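Long-range contacts in SusD homolog (Bacteroides thetaiotaomicron, PDB 3EHM), which probably binds mucin O-glycans at the cell surface as a SusD-family lipoprotein, serving glycan utilization by this human gut bacterium: residues Ile143-Ser147 with Ser166-Asp170; Val213-Phe217 with Thr454-Arg458; Trp277-Tyr283 with Gly392-Leu397; Tyr387-Lys393 with Thr416-Asp422. One frame throughout, in Å; residues are numbered along the deposited sequence.

Contacts 1 and 2 belong to neighbouring parts of the helical body: helices 160-178 and 197-215 follow each other in the chain, and the contact centres lie 18 Å apart, with nearest atoms about 5 Å apart. Contacts 3 and 4 sit on the other side of the chain's centre from contact 1, about 40 Å from it between centres. They form one continuous region, 12 Å between centres, sharing Gly392 and Lys393; Tyr283 OH lies 2.8 Å from Thr416 O, a probable hydrogen bond, and the Tyr283 ring packs on Pro418. Both fall within the sequence that contact 2 brings together. None of the four can be assigned to a glycan site from its geometry.

Contact 1: residues Ile143-Ser147 with Ser166-Asp170; sequences IAYNS and SMLAD
Tyr145 and Asn146, in the loop that follows helix 116-140, reach across to three residues of helix 160-178. The polar contacts are two. Tyr145 OH lies 2.7 Å from Asp170 OD2, which meets the phenol at its edge, the carboxylate and ring planes being only 29° apart. Asn130 OD1 is a second hydrogen-bonding partner of the same hydroxyl. Asn146 ND2 donates to Ser166 OG over 3.1 Å, nearly straight at 161° and in the plane of the amide, while that serine hydroxyl also pairs with Val162 O one helical turn back.

The apolar contacts lie along the outer half of the ring, both oblique to it. With CG anti to the backbone N (chi1 -173°), Tyr145 extends from the loop straight to the helix. Met167, present as selenomethionine, crosses it at about a right angle; the bend at its last torsion brings Met167 CE to 3.9 Å from Tyr145 CE1. Ser166 CB approaches Tyr145 CE2 at 3.7 Å. Separately, the phenol oxygen comes into van der Waals range of the helix backbone, Tyr145 OH standing 3.5 Å from Met167 CA.

Arg129 and Trp133 of helix 116-140 touch the same tyrosine, and Asp158 OD2 accepts from the backbone N of both Tyr145 and Asn146. The arrangement is a helix-helix connection folded back onto the second of its two helices, within the mainly helical SusD fold.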
# COMPACT_ATOMS: atom_id res chain seq x y z
N ILE A 143 -4.84 -2.89 16.95
CA ILE A 143 -3.49 -2.45 17.32
C ILE A 143 -3.58 -1.57 18.57
O ILE A 143 -4.65 -1.05 18.90
CB ILE A 143 -2.80 -1.63 16.20
CG1 ILE A 143 -3.60 -0.35 15.93
CG2 ILE A 143 -2.65 -2.47 14.94
CD1 ILE A 143 -2.86 0.65 15.05
N ALA A 144 -2.45 -1.42 19.26
CA ALA A 144 -2.40 -0.58 20.46
C ALA A 144 -2.29 0.87 20.00
O ALA A 144 -1.19 1.42 19.90
CB ALA A 144 -1.20 -0.96 21.32
N TYR A 145 -3.43 1.49 19.72
CA TYR A 145 -3.43 2.87 19.23
C TYR A 145 -3.60 3.92 20.32
O TYR A 145 -2.72 4.75 20.52
CB TYR A 145 -4.53 3.05 18.18
CG TYR A 145 -4.49 4.40 17.52
CD1 TYR A 145 -3.60 4.66 16.47
CD2 TYR A 145 -5.30 5.44 17.96
CE1 TYR A 145 -3.51 5.92 15.90
CE2 TYR A 145 -5.22 6.71 17.40
CZ TYR A 145 -4.32 6.95 16.37
OH TYR A 145 -4.24 8.21 15.82
N ASN A 146 -4.74 3.90 21.01
CA ASN A 146 -4.99 4.89 22.05
C ASN A 146 -4.11 4.75 23.28
O ASN A 146 -3.86 5.73 23.98
CB ASN A 146 -6.46 4.84 22.47
CG ASN A 146 -7.38 5.39 21.39
OD1 ASN A 146 -7.20 6.52 20.92
ND2 ASN A 146 -8.38 4.61 21.01
N SER A 147 -3.62 3.54 23.53
CA SER A 147 -2.76 3.31 24.69
C SER A 147 -1.32 3.74 24.42
O SER A 147 -0.51 3.86 25.35
CB SER A 147 -2.79 1.83 25.07
OG SER A 147 -2.36 1.01 23.99
N SER A 166 -10.65 6.82 16.13
CA SER A 166 -9.67 7.60 16.88
C SER A 166 -8.66 8.31 15.99
O SER A 166 -8.27 9.45 16.27
CB SER A 166 -8.94 6.69 17.87
OG SER A 166 -9.86 6.04 18.73
N MSE A 167 -8.23 7.66 14.91
CA MSE A 167 -7.26 8.27 14.01
C MSE A 167 -7.85 9.47 13.27
O MSE A 167 -7.16 10.46 13.05
CB MSE A 167 -6.74 7.25 13.01
CG MSE A 167 -5.51 7.73 12.26
SE MSE A 167 -4.82 6.41 11.03
CE MSE A 167 -4.49 4.97 12.27
N LEU A 168 -9.12 9.37 12.89
CA LEU A 168 -9.77 10.48 12.19
C LEU A 168 -9.83 11.70 13.11
O LEU A 168 -9.58 12.83 12.68
CB LEU A 168 -11.18 10.07 11.74
CG LEU A 168 -11.28 9.17 10.50
CD1 LEU A 168 -12.69 8.62 10.37
CD2 LEU A 168 -10.90 9.97 9.25
N ALA A 169 -10.17 11.47 14.37
CA ALA A 169 -10.25 12.56 15.33
C ALA A 169 -8.86 13.16 15.54
O ALA A 169 -8.70 14.38 15.60
CB ALA A 169 -10.81 12.05 16.65
N ASP A 170 -7.85 12.30 15.63
CA ASP A 170 -6.49 12.77 15.83
C ASP A 170 -5.98 13.56 14.63
O ASP A 170 -5.26 14.55 14.79
CB ASP A 170 -5.53 11.60 16.11
CG ASP A 170 -5.74 10.99 17.49
OD1 ASP A 170 -6.14 11.73 18.42
OD2 ASP A 170 -5.50 9.78 17.66

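Contact 2: residues Val213-Phe217 with Thr454-Arg458; sequences VRVHF and TEYRR
Arg214 and Arg458 mark the nearest approach of the two backbones, 7.5 Å between CA atoms, where the C-terminal part of helix 197-215 meets helix 449-459. This is buried helix packing in the SusD-family fold, built round a salt-bridge network of Arg214, Glu455 and Arg458.

Glu455 and Arg458, one turn apart on the same helix, form a side-on pair: Arg458 NH2 donates to Glu455 OE1 at 2.6 Å and an almost straight 178°, and Arg458 NE to Glu455 OE2 at 2.9 Å, both from the syn side. Across the interface Arg214 NH1 reaches Glu455 OE2, also at 2.9 Å but more bent at 145°, coming from above the carboxylate plane on the face opposite to Arg458 NE. The bends at chi2 and chi3 of Arg214 curl its guanidinium over Thr454, whose CG2 lies on one face, 3.5 Å from Arg214 CZ. The network extends outward: Glu451 and Asp138 pair with Arg214, Glu353 with Arg458, and Lys441 with Glu455. A glutamine in place of Glu455 would probably leave Arg214 and Arg458 without the negative charge they share and weaken the two-pronged grip that fixes the Arg458 guanidinium.

The Arg458 CD methylene lies 3.3 Å from Arg214 O, and the chain beyond it carries NH1 to the edge of the Phe217 ring. There Arg458 NH1 donates to a water at 2.8 Å, which also accepts from Phe217 N at 3.1 Å.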
# COMPACT_ATOMS: atom_id res chain seq x y z
N VAL A 213 -13.07 7.17 2.89
CA VAL A 213 -13.52 6.33 1.80
C VAL A 213 -13.39 4.87 2.23
O VAL A 213 -14.22 4.03 1.89
CB VAL A 213 -12.69 6.58 0.52
CG1 VAL A 213 -13.00 5.52 -0.54
CG2 VAL A 213 -13.00 7.96 -0.03
N ARG A 214 -12.35 4.57 3.02
CA ARG A 214 -12.14 3.20 3.49
C ARG A 214 -13.30 2.70 4.35
O ARG A 214 -13.60 1.51 4.34
CB ARG A 214 -10.86 3.11 4.33
CG ARG A 214 -10.48 1.67 4.70
CD ARG A 214 -9.35 1.16 3.81
NE ARG A 214 -8.05 1.67 4.26
CZ ARG A 214 -7.13 2.17 3.45
NH1 ARG A 214 -7.34 2.25 2.14
NH2 ARG A 214 -5.97 2.59 3.96
N VAL A 215 -13.96 3.59 5.08
CA VAL A 215 -15.06 3.18 5.95
C VAL A 215 -16.48 3.41 5.44
O VAL A 215 -17.42 2.91 6.04
CB VAL A 215 -14.97 3.89 7.33
CG1 VAL A 215 -13.58 3.72 7.93
CG2 VAL A 215 -15.31 5.37 7.17
N HIS A 216 -16.64 4.12 4.33
CA HIS A 216 -17.99 4.40 3.84
C HIS A 216 -18.91 3.20 3.64
O HIS A 216 -20.12 3.31 3.87
CB HIS A 216 -17.93 5.30 2.59
CG HIS A 216 -17.86 4.55 1.29
ND1 HIS A 216 -18.99 4.10 0.63
CD2 HIS A 216 -16.81 4.25 0.49
CE1 HIS A 216 -18.63 3.55 -0.52
NE2 HIS A 216 -17.32 3.62 -0.63
N PHE A 217 -18.37 2.05 3.24
CA PHE A 217 -19.22 0.88 3.04
C PHE A 217 -19.70 0.28 4.37
O PHE A 217 -20.85 -0.15 4.49
CB PHE A 217 -18.48 -0.20 2.24
CG PHE A 217 -18.57 -0.02 0.74
CD1 PHE A 217 -17.43 0.04 -0.04
CD2 PHE A 217 -19.82 0.08 0.12
CE1 PHE A 217 -17.51 0.22 -1.42
CE2 PHE A 217 -19.91 0.26 -1.26
CZ PHE A 217 -18.76 0.33 -2.03
N THR A 454 -4.76 -3.46 0.71
CA THR A 454 -5.86 -3.06 1.58
C THR A 454 -7.10 -2.75 0.74
O THR A 454 -8.21 -3.19 1.06
CB THR A 454 -5.49 -1.80 2.40
OG1 THR A 454 -4.39 -2.11 3.27
CG2 THR A 454 -6.67 -1.32 3.23
N GLU A 455 -6.92 -2.00 -0.34
CA GLU A 455 -8.04 -1.65 -1.19
C GLU A 455 -8.67 -2.85 -1.88
O GLU A 455 -9.88 -2.88 -2.09
CB GLU A 455 -7.62 -0.59 -2.22
CG GLU A 455 -7.50 0.79 -1.60
CD GLU A 455 -8.83 1.29 -1.06
OE1 GLU A 455 -9.63 1.84 -1.86
OE2 GLU A 455 -9.09 1.13 0.15
N TYR A 456 -7.85 -3.85 -2.23
CA TYR A 456 -8.39 -5.05 -2.85
C TYR A 456 -9.25 -5.80 -1.84
O TYR A 456 -10.37 -6.22 -2.15
CB TYR A 456 -7.27 -5.98 -3.31
CG TYR A 456 -7.78 -7.35 -3.71
CD1 TYR A 456 -8.43 -7.55 -4.93
CD2 TYR A 456 -7.69 -8.43 -2.82
CE1 TYR A 456 -8.98 -8.79 -5.27
CE2 TYR A 456 -8.24 -9.68 -3.15
CZ TYR A 456 -8.88 -9.85 -4.37
OH TYR A 456 -9.42 -11.07 -4.69
N ARG A 457 -8.73 -5.98 -0.63
CA ARG A 457 -9.46 -6.68 0.42
C ARG A 457 -10.76 -5.97 0.77
O ARG A 457 -11.77 -6.62 1.07
CB ARG A 457 -8.59 -6.81 1.67
CG ARG A 457 -7.45 -7.82 1.54
CD ARG A 457 -6.57 -7.81 2.78
NE ARG A 457 -5.73 -6.62 2.82
CZ ARG A 457 -5.13 -6.17 3.93
NH1 ARG A 457 -5.29 -6.81 5.08
NH2 ARG A 457 -4.36 -5.09 3.88
N ARG A 458 -10.75 -4.64 0.74
CA ARG A 458 -11.95 -3.87 1.06
C ARG A 458 -13.03 -3.96 -0.01
O ARG A 458 -14.21 -4.17 0.30
CB ARG A 458 -11.60 -2.40 1.29
CG ARG A 458 -12.82 -1.49 1.50
CD ARG A 458 -12.43 -0.03 1.71
NE ARG A 458 -11.95 0.64 0.49
CZ ARG A 458 -12.74 1.25 -0.39
NH1 ARG A 458 -14.06 1.28 -0.20
NH2 ARG A 458 -12.22 1.83 -1.47
O HOH W 1 -15.56 1.53 2.16

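Contact 3: residues Trp277-Tyr283 with Gly392-Leu397; sequences WGYLDGY and GKPTGL
Pro394 packs beside two tyrosines, Tyr279 in helix 274-282 and Tyr283 just after it: its CB meets one, its CD the other. Tyr279 has CG anti to its carbonyl carbon (chi1 -75°), which brings its ring back to the proline; Pro394 CB sits over the Tyr279 face, 4.0 Å from the ring centroid, a CH-pi contact. Tyr283 CE2 lies 3.8 Å from Pro394 CD. The hydroxyls of both tyrosines bond beyond the contact, Tyr279 OH to Tyr463 O and Tyr283 OH to Thr416 O.

The branches of Thr395 divide the work. Thr395 OG1 donates to Asp281 OD2 at 2.6 Å, on the anti lone pair, while Thr395 CG2, anti to the backbone N, lies 3.8 Å from Trp277 CH2. Asp281 CB stands over the rim of one face of the indole, which also presents Trp277 CZ3 to Leu397 CD1 at 3.8 Å, and its edge to Gly396 O.

The backbones come close because Gly278 and Gly282 have no side chains; a CB on either would clash with the 392-397 loop. Thr395 N donates to Gly278 O at 2.8 Å, from the face opposite to the helical donor Gly282 N. Gly282 CA touches Lys393 O at 3.4 Å, and one water bridges Gly282 O and Lys393 O.

Both direct hydrogen bonds across the contact thus come from Thr395, by amide and hydroxyl, while packing by Pro394 and Leu397 holds the loop on either side of it in sequence.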
# COMPACT_ATOMS: atom_id res chain seq x y z
N TRP A 277 1.03 -6.93 -14.79
CA TRP A 277 1.43 -7.08 -16.19
C TRP A 277 0.19 -7.27 -17.05
O TRP A 277 0.07 -6.67 -18.11
CB TRP A 277 2.34 -8.29 -16.38
CG TRP A 277 2.46 -8.66 -17.84
CD1 TRP A 277 3.24 -8.05 -18.78
CD2 TRP A 277 1.71 -9.67 -18.53
NE1 TRP A 277 3.01 -8.62 -20.02
CE2 TRP A 277 2.08 -9.61 -19.89
CE3 TRP A 277 0.76 -10.62 -18.13
CZ2 TRP A 277 1.54 -10.47 -20.86
CZ3 TRP A 277 0.22 -11.47 -19.09
CH2 TRP A 277 0.61 -11.39 -20.44
N GLY A 278 -0.72 -8.13 -16.59
CA GLY A 278 -1.94 -8.40 -17.33
C GLY A 278 -2.73 -7.15 -17.67
O GLY A 278 -3.20 -7.00 -18.80
N TYR A 279 -2.88 -6.26 -16.69
CA TYR A 279 -3.60 -5.02 -16.92
C TYR A 279 -2.82 -4.08 -17.84
O TYR A 279 -3.37 -3.56 -18.81
CB TYR A 279 -3.90 -4.32 -15.59
CG TYR A 279 -5.01 -4.98 -14.80
CD1 TYR A 279 -6.34 -4.86 -15.19
CD2 TYR A 279 -4.73 -5.78 -13.69
CE1 TYR A 279 -7.37 -5.51 -14.51
CE2 TYR A 279 -5.75 -6.45 -13.00
CZ TYR A 279 -7.07 -6.31 -13.42
OH TYR A 279 -8.08 -6.98 -12.77
N LEU A 280 -1.55 -3.86 -17.54
CA LEU A 280 -0.73 -2.96 -18.35
C LEU A 280 -0.69 -3.39 -19.80
O LEU A 280 -0.80 -2.56 -20.70
CB LEU A 280 0.69 -2.88 -17.78
CG LEU A 280 0.80 -2.30 -16.36
CD1 LEU A 280 2.24 -2.37 -15.88
CD2 LEU A 280 0.31 -0.86 -16.37
N ASP A 281 -0.53 -4.69 -20.03
CA ASP A 281 -0.48 -5.22 -21.39
C ASP A 281 -1.83 -5.10 -22.11
O ASP A 281 -1.92 -4.54 -23.20
CB ASP A 281 -0.07 -6.70 -21.37
CG ASP A 281 0.06 -7.29 -22.76
OD1 ASP A 281 1.08 -7.03 -23.43
OD2 ASP A 281 -0.88 -8.00 -23.20
N GLY A 282 -2.87 -5.64 -21.49
CA GLY A 282 -4.19 -5.59 -22.09
C GLY A 282 -4.73 -4.19 -22.35
O GLY A 282 -5.46 -3.97 -23.32
N TYR A 283 -4.39 -3.26 -21.47
CA TYR A 283 -4.85 -1.88 -21.60
C TYR A 283 -3.94 -1.06 -22.50
O TYR A 283 -4.18 0.13 -22.71
CB TYR A 283 -4.91 -1.21 -20.22
CG TYR A 283 -5.99 -1.70 -19.28
CD1 TYR A 283 -6.04 -1.24 -17.96
CD2 TYR A 283 -6.99 -2.58 -19.70
CE1 TYR A 283 -7.04 -1.64 -17.09
CE2 TYR A 283 -8.01 -2.99 -18.82
CZ TYR A 283 -8.02 -2.51 -17.52
OH TYR A 283 -9.01 -2.87 -16.63
N GLY A 392 -10.04 -2.35 -24.32
CA GLY A 392 -9.43 -3.66 -24.16
C GLY A 392 -9.52 -4.15 -22.73
O GLY A 392 -9.64 -3.36 -21.80
N LYS A 393 -9.46 -5.47 -22.55
CA LYS A 393 -9.52 -6.07 -21.23
C LYS A 393 -8.14 -6.59 -20.84
O LYS A 393 -7.29 -6.81 -21.70
CB LYS A 393 -10.54 -7.21 -21.21
CG LYS A 393 -12.00 -6.77 -21.05
CD LYS A 393 -12.44 -5.86 -22.19
CE LYS A 393 -13.89 -5.46 -22.06
NZ LYS A 393 -14.31 -4.54 -23.17
N PRO A 394 -7.90 -6.81 -19.54
CA PRO A 394 -6.59 -7.32 -19.13
C PRO A 394 -6.23 -8.63 -19.81
O PRO A 394 -7.10 -9.43 -20.17
CB PRO A 394 -6.72 -7.45 -17.61
CG PRO A 394 -8.19 -7.65 -17.41
CD PRO A 394 -8.80 -6.67 -18.38
N THR A 395 -4.93 -8.84 -20.00
CA THR A 395 -4.45 -10.04 -20.66
C THR A 395 -4.27 -11.19 -19.68
O THR A 395 -3.69 -11.02 -18.60
CB THR A 395 -3.11 -9.78 -21.35
OG1 THR A 395 -3.23 -8.62 -22.17
CG2 THR A 395 -2.72 -10.98 -22.20
N GLY A 396 -4.76 -12.36 -20.06
CA GLY A 396 -4.62 -13.51 -19.20
C GLY A 396 -3.27 -14.16 -19.41
O GLY A 396 -2.58 -13.87 -20.38
N LEU A 397 -2.90 -15.04 -18.50
CA LEU A 397 -1.64 -15.74 -18.60
C LEU A 397 -1.98 -17.19 -18.93
O LEU A 397 -2.65 -17.87 -18.15
CB LEU A 397 -0.88 -15.64 -17.28
CG LEU A 397 0.64 -15.84 -17.27
CD1 LEU A 397 1.28 -15.05 -18.40
CD2 LEU A 397 1.20 -15.40 -15.92
O HOH W 2 -6.53 -6.10 -24.63

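Contact 4: residues Tyr387-Lys393 with Thr416-Asp422; sequences YLSGTGK and TSPKWDD
A type I beta turn, Lys419 to Asp422, and the residues leading into it pack against the loop that leaves helix 384-388. Lys419 N, at the first position of the turn, donates to Gly390 O at 3.2 Å, with the donor nearly along the C=O axis though the bond bends to 139° at the hydrogen. Beside it, Lys419 CA makes a CA-H...O contact of 3.4 Å with Leu388 O. Two waters extend the join, one between Leu388 O and Trp420 N, the other between Ser389 O and Lys419 NZ.

Pro418 fills the middle: Pro418 CD stands 3.4 Å from Gly390 O, and CB touches Tyr387 CE1, the two side chains crossing at about a right angle. The Tyr387 hydroxyl bonds to Gln440, which places the two segments against helix 429-445 of the mainly helical SusD-family fold.

At its far end the turn supplies Asp422, whose OD2 takes two donors on different lone pairs. Lys393 NZ meets the syn one of Asp422 OD2 in a salt bridge of 3.2 Å, and Ser417 OG the anti one at 2.6 Å. Lys393 is bent at its second torsion (chi2 61°) and extended beyond it, which carries Lys393 NZ back to Thr391 O, 2.9 Å away. Thr391 CB closes in on Asp422 OD2 as well. An asparagine replacing Asp422 would probably leave the Lys393 ammonium without its countercharge, held by Thr391 O but no longer tied electrostatically to the turn.

Ser417 CB lies 3.3 Å from Gly392 O, and Ser417 CA makes a CA-H...O contact with the same carbonyl, which is buried without a conventional polar partner.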
# COMPACT_ATOMS: atom_id res chain seq x y z
N TYR A 387 -5.45 6.22 -24.35
CA TYR A 387 -5.63 5.23 -23.29
C TYR A 387 -7.05 5.26 -22.73
O TYR A 387 -7.64 4.21 -22.49
CB TYR A 387 -4.62 5.49 -22.16
CG TYR A 387 -4.68 4.48 -21.04
CD1 TYR A 387 -5.44 4.72 -19.90
CD2 TYR A 387 -3.97 3.28 -21.12
CE1 TYR A 387 -5.50 3.79 -18.86
CE2 TYR A 387 -4.03 2.34 -20.09
CZ TYR A 387 -4.79 2.60 -18.96
OH TYR A 387 -4.82 1.69 -17.94
N LEU A 388 -7.59 6.46 -22.53
CA LEU A 388 -8.93 6.63 -21.98
C LEU A 388 -10.06 6.17 -22.89
O LEU A 388 -11.18 5.95 -22.43
CB LEU A 388 -9.17 8.10 -21.60
CG LEU A 388 -8.45 8.61 -20.35
CD1 LEU A 388 -8.63 10.11 -20.23
CD2 LEU A 388 -9.00 7.91 -19.13
N SER A 389 -9.78 6.03 -24.18
CA SER A 389 -10.82 5.58 -25.09
C SER A 389 -10.65 4.10 -25.41
O SER A 389 -11.37 3.54 -26.23
CB SER A 389 -10.79 6.41 -26.39
OG SER A 389 -9.54 6.30 -27.05
N GLY A 390 -9.69 3.46 -24.73
CA GLY A 390 -9.45 2.05 -24.95
C GLY A 390 -10.53 1.17 -24.36
O GLY A 390 -11.03 1.43 -23.26
N THR A 391 -10.88 0.10 -25.07
CA THR A 391 -11.91 -0.82 -24.61
C THR A 391 -11.36 -2.24 -24.45
O THR A 391 -12.11 -3.22 -24.46
CB THR A 391 -13.10 -0.85 -25.59
OG1 THR A 391 -12.66 -1.36 -26.85
CG2 THR A 391 -13.66 0.56 -25.79
N GLY A 392 -10.04 -2.35 -24.32
CA GLY A 392 -9.43 -3.66 -24.16
C GLY A 392 -9.52 -4.15 -22.73
O GLY A 392 -9.64 -3.36 -21.80
N LYS A 393 -9.46 -5.47 -22.55
CA LYS A 393 -9.52 -6.07 -21.23
C LYS A 393 -8.14 -6.59 -20.84
O LYS A 393 -7.29 -6.81 -21.70
CB LYS A 393 -10.54 -7.21 -21.21
CG LYS A 393 -12.00 -6.77 -21.05
CD LYS A 393 -12.44 -5.86 -22.19
CE LYS A 393 -13.89 -5.46 -22.06
NZ LYS A 393 -14.31 -4.54 -23.17
N THR A 416 -13.10 -5.60 -16.60
CA THR A 416 -13.49 -4.35 -17.25
C THR A 416 -12.35 -3.65 -18.00
O THR A 416 -11.18 -4.04 -17.88
CB THR A 416 -14.07 -3.38 -16.19
OG1 THR A 416 -14.67 -2.25 -16.84
CG2 THR A 416 -12.97 -2.89 -15.25
N SER A 417 -12.70 -2.62 -18.76
CA SER A 417 -11.75 -1.85 -19.55
C SER A 417 -11.51 -0.47 -18.93
O SER A 417 -12.15 -0.10 -17.95
CB SER A 417 -12.30 -1.66 -20.96
OG SER A 417 -13.46 -0.85 -20.92
N PRO A 418 -10.59 0.32 -19.52
CA PRO A 418 -10.27 1.66 -19.01
C PRO A 418 -11.36 2.70 -19.31
O PRO A 418 -11.60 3.60 -18.50
CB PRO A 418 -8.97 2.01 -19.74
CG PRO A 418 -8.38 0.68 -20.10
CD PRO A 418 -9.60 -0.08 -20.54
N LYS A 419 -12.01 2.57 -20.46
CA LYS A 419 -13.04 3.53 -20.85
C LYS A 419 -14.22 3.54 -19.89
O LYS A 419 -14.85 2.52 -19.64
CB LYS A 419 -13.51 3.26 -22.28
CG LYS A 419 -14.43 4.33 -22.83
CD LYS A 419 -14.80 4.04 -24.28
CE LYS A 419 -15.80 5.07 -24.80
NZ LYS A 419 -16.24 4.71 -26.18
N TRP A 420 -14.52 4.72 -19.35
CA TRP A 420 -15.60 4.87 -18.39
C TRP A 420 -16.96 4.35 -18.83
O TRP A 420 -17.62 3.63 -18.09
CB TRP A 420 -15.72 6.34 -17.98
CG TRP A 420 -16.77 6.58 -16.95
CD1 TRP A 420 -18.06 7.00 -17.17
CD2 TRP A 420 -16.65 6.38 -15.54
NE1 TRP A 420 -18.74 7.08 -15.97
CE2 TRP A 420 -17.89 6.71 -14.96
CE3 TRP A 420 -15.60 5.97 -14.71
CZ2 TRP A 420 -18.12 6.63 -13.58
CZ3 TRP A 420 -15.83 5.88 -13.34
CH2 TRP A 420 -17.08 6.22 -12.79
N ASP A 421 -17.37 4.70 -20.05
CA ASP A 421 -18.67 4.30 -20.58
C ASP A 421 -18.76 2.89 -21.17
O ASP A 421 -19.80 2.50 -21.70
CB ASP A 421 -19.12 5.30 -21.65
CG ASP A 421 -19.05 6.74 -21.16
OD1 ASP A 421 -19.64 7.03 -20.09
OD2 ASP A 421 -18.42 7.58 -21.85
N ASP A 422 -17.67 2.12 -21.08
CA ASP A 422 -17.64 0.76 -21.63
C ASP A 422 -17.88 -0.28 -20.54
O ASP A 422 -16.99 -0.56 -19.73
CB ASP A 422 -16.27 0.53 -22.30
CG ASP A 422 -16.17 -0.82 -22.97
OD1 ASP A 422 -17.05 -1.16 -23.79
OD2 ASP A 422 -15.19 -1.55 -22.70
O HOH W 3 -12.92 6.93 -20.33
O HOH W 4 -13.35 4.59 -27.57